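PDB 6C87: Rab GDP dissociation inhibitor alpha from Naegleria fowleri, which probably binds prenylated Rab GTPases in their GDP-bound form, slows their release of GDP and withdraws them from membranes for recycling. Local coordinates for residues K69-A72 with S73-R76; V379-D382 with L383-P386. One frame throughout, in Å; residues are numbered along the deposited sequence.

Interaction 1 (K69-A72 with S73-R76); sequences KPPA and SLGR
Leu74 lays one methyl branch against the ring of Pro71, and the two side chains run at a slant to each other instead of lining up. The evidence is in which atoms approach: Leu74 CD1 lies 3.7 Å from Pro71 CD and 3.8 Å from Pro71 CG, so the contact falls on the CD-CG side of the ring. With Leu74 CG beside its own backbone N (chi1 -71°), the branch is turned back toward the proline that precedes it by three residues. Ser73 reaches the same ring elsewhere: its OG stands 3.9 Å from Pro71 CB, a van der Waals approach.

The backbone brings these groups together through a single turn of 3-10 helix. Leu74 N donates to Pro71 O at 3.1 Å and Gly75 N to Ala72 O at 3.0 Å, both i to i+3 and both nearly straight at the hydrogen. At Gly75 the chain leaves the turn with a positive phi of 96°, a conformation that would press a side chain against the preceding carbonyl. A water bridges the two ends of the turn, donating to Pro71 O at 2.7 Å and to Gly75 O at 2.8 Å.

Beyond the turn, Pro70 and Pro71 rest on Phe60 of helix 56-64, while the carbonyls of Leu74 and Ser73 accept bonds from Tyr80 and Lys359. Pro71 O therefore serves both an amide and a water, which implies that polar backbone bonds define this surface turn, with the Pro71-Leu74 touch as its apolar part.

Interaction 2 (V379-D382 with L383-P386); sequences VVLD and LLNP
The contact belongs to the short helix 378-384, weakly bonded in its last part, and the residues that follow it; the i to i+3 bonds here are the shorter ones. Leu383 N reaches Val380 O at 2.9 Å and Leu384 N reaches Leu381 O at 3.0 Å, whereas the i to i+4 bonds from Leu384 N to Val380 O (3.4 Å) and from Asn385 N to Leu381 O are weak. Each carbonyl thus takes one good bond and a weak second one.

Among the side chains, Leu381 and Leu384 meet at an angle through one methyl each, CD2 to CD1 at 4.1 Å, a light touch. Leu383 instead leans back over the preceding turn, its CG 3.6 Å from Val379 O; chi1 of -63° sets CG opposite the carbonyl carbon and so directs the branch that way. Asp382 and Asn385 run side by side and point the same way, with carboxylate and amide planes 39° apart. Their OD1 and ND2 remain 3.7 Å apart, too far for a bond, and the carboxylate has its salt bridge with Lys378 through OD2.

A cis peptide before Pro386 follows the helix, and Pro386 O accepts a bond from His317. Leu381 and Leu384 pack on strands 302-315 and 360-367, Val380 on Val364, Val380 and Leu383 on Phe332 of strand 328-332, and Val379 and Leu383 on Tyr120 of strand 111-121, so the helix packs against the mixed beta-sheet.

Interaction 1 is a surface turn and interaction 2 a partly buried helical segment; their centres are about 22 Å apart and their nearest atoms about 10 Å, with no touch. Both rely on i to i+3 backbone bonds, but interaction 1 has two nearly straight ones and a bridging water, while interaction 2 adds weak i to i+4 bonds. The apolar groups differ with location. Residues 69-76 offer prolines to helix 56-64, whereas residues 379-386 set valines and leucines on the mixed sheet, while exposed Asp382 pairs with Lys378. The supports come close at one point: Leu74 touches Lys359, just before strand 360-367, on which Leu384 packs.

Interaction 1 (K69-A72 with S73-R76)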
# COMPACT_ATOMS: atom_id res chain seq x y z
N LYS A 69 -19.48 -33.75 41.23
CA LYS A 69 -18.56 -34.59 40.49
C LYS A 69 -19.24 -35.17 39.25
O LYS A 69 -20.42 -35.52 39.29
CB LYS A 69 -18.03 -35.74 41.36
CG LYS A 69 -17.28 -35.29 42.62
CD LYS A 69 -16.08 -34.40 42.29
CE LYS A 69 -15.12 -35.09 41.33
NZ LYS A 69 -13.97 -34.21 40.97
N PRO A 70 -18.53 -35.26 38.13
CA PRO A 70 -19.15 -35.75 36.89
C PRO A 70 -19.44 -37.24 36.96
O PRO A 70 -18.64 -38.01 37.49
CB PRO A 70 -18.09 -35.45 35.82
CG PRO A 70 -17.15 -34.46 36.46
CD PRO A 70 -17.17 -34.76 37.91
N PRO A 71 -20.58 -37.67 36.42
CA PRO A 71 -20.87 -39.11 36.37
C PRO A 71 -19.91 -39.85 35.46
O PRO A 71 -19.41 -39.32 34.47
CB PRO A 71 -22.30 -39.17 35.83
CG PRO A 71 -22.49 -37.88 35.08
CD PRO A 71 -21.65 -36.86 35.81
N ALA A 72 -19.68 -41.12 35.80
CA ALA A 72 -18.71 -41.92 35.07
C ALA A 72 -19.11 -42.08 33.60
O ALA A 72 -18.24 -42.21 32.73
CB ALA A 72 -18.56 -43.29 35.74
N SER A 73 -20.41 -42.04 33.30
CA SER A 73 -20.88 -42.22 31.93
C SER A 73 -20.36 -41.15 30.97
O SER A 73 -20.40 -41.35 29.75
CB SER A 73 -22.40 -42.23 31.93
OG SER A 73 -22.92 -40.99 32.38
N LEU A 74 -19.88 -40.02 31.49
CA LEU A 74 -19.35 -38.97 30.63
C LEU A 74 -17.91 -39.21 30.21
O LEU A 74 -17.43 -38.52 29.31
CB LEU A 74 -19.46 -37.62 31.33
CG LEU A 74 -20.89 -37.10 31.44
CD1 LEU A 74 -20.89 -35.85 32.31
CD2 LEU A 74 -21.46 -36.80 30.05
N GLY A 75 -17.20 -40.15 30.84
CA GLY A 75 -15.85 -40.46 30.45
C GLY A 75 -14.82 -39.73 31.29
O GLY A 75 -15.13 -39.04 32.27
N ARG A 76 -13.56 -39.86 30.86
CA ARG A 76 -12.45 -39.30 31.62
C ARG A 76 -12.45 -37.78 31.59
O ARG A 76 -12.46 -37.17 30.52
CB ARG A 76 -11.12 -39.81 31.08
CG ARG A 76 -10.65 -41.06 31.71
CD ARG A 76 -9.19 -41.28 31.39
NE ARG A 76 -8.27 -40.46 32.17
CZ ARG A 76 -7.95 -40.71 33.44
NH1 ARG A 76 -8.49 -41.74 34.07
NH2 ARG A 76 -7.09 -39.92 34.07
O HOH W 1 -16.73 -38.86 34.52

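Interaction 2 (V379-D382 with L383-P386)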
# COMPACT_ATOMS: atom_id res chain seq x y z
N VAL A 379 -34.87 -24.10 19.66
CA VAL A 379 -34.99 -24.65 18.31
C VAL A 379 -33.75 -25.44 17.95
O VAL A 379 -33.83 -26.46 17.25
CB VAL A 379 -35.26 -23.51 17.29
CG1 VAL A 379 -34.13 -22.49 17.30
CG2 VAL A 379 -35.47 -24.08 15.89
N VAL A 380 -32.58 -25.01 18.42
CA VAL A 380 -31.35 -25.73 18.12
C VAL A 380 -31.19 -26.93 19.05
O VAL A 380 -30.87 -28.04 18.60
CB VAL A 380 -30.13 -24.79 18.22
CG1 VAL A 380 -28.87 -25.56 17.89
CG2 VAL A 380 -30.30 -23.59 17.31
N LEU A 381 -31.43 -26.74 20.35
CA LEU A 381 -31.29 -27.83 21.31
C LEU A 381 -32.21 -29.00 20.98
O LEU A 381 -31.84 -30.16 21.20
CB LEU A 381 -31.58 -27.33 22.72
CG LEU A 381 -30.63 -26.23 23.16
CD1 LEU A 381 -31.00 -25.75 24.55
CD2 LEU A 381 -29.20 -26.76 23.13
N ASP A 382 -33.40 -28.73 20.44
CA ASP A 382 -34.29 -29.83 20.08
C ASP A 382 -33.68 -30.70 18.99
O ASP A 382 -33.91 -31.91 18.95
CB ASP A 382 -35.65 -29.29 19.65
CG ASP A 382 -36.51 -28.84 20.83
OD1 ASP A 382 -36.14 -29.11 21.99
OD2 ASP A 382 -37.57 -28.21 20.58
N LEU A 383 -32.86 -30.11 18.12
CA LEU A 383 -32.21 -30.90 17.09
C LEU A 383 -31.06 -31.73 17.63
O LEU A 383 -30.65 -32.70 16.97
CB LEU A 383 -31.71 -29.97 15.97
CG LEU A 383 -32.79 -29.20 15.21
CD1 LEU A 383 -32.18 -28.09 14.34
CD2 LEU A 383 -33.58 -30.14 14.34
N LEU A 384 -30.57 -31.42 18.83
CA LEU A 384 -29.45 -32.14 19.41
C LEU A 384 -29.86 -33.32 20.29
O LEU A 384 -29.02 -34.18 20.57
CB LEU A 384 -28.59 -31.19 20.25
CG LEU A 384 -28.05 -29.96 19.50
CD1 LEU A 384 -27.19 -29.07 20.42
CD2 LEU A 384 -27.29 -30.38 18.25
N ASN A 385 -31.12 -33.39 20.70
CA ASN A 385 -31.55 -34.40 21.66
C ASN A 385 -31.33 -35.80 21.10
O ASN A 385 -31.50 -36.02 19.89
CB ASN A 385 -33.01 -34.19 22.03
CG ASN A 385 -33.21 -33.05 23.00
OD1 ASN A 385 -32.43 -32.89 23.95
ND2 ASN A 385 -34.24 -32.24 22.76
N PRO A 386 -30.96 -36.77 21.94
CA PRO A 386 -30.78 -36.59 23.39
C PRO A 386 -29.45 -35.96 23.80
O PRO A 386 -28.43 -36.20 23.15
CB PRO A 386 -30.89 -38.02 23.94
CG PRO A 386 -30.52 -38.91 22.81
CD PRO A 386 -30.73 -38.16 21.51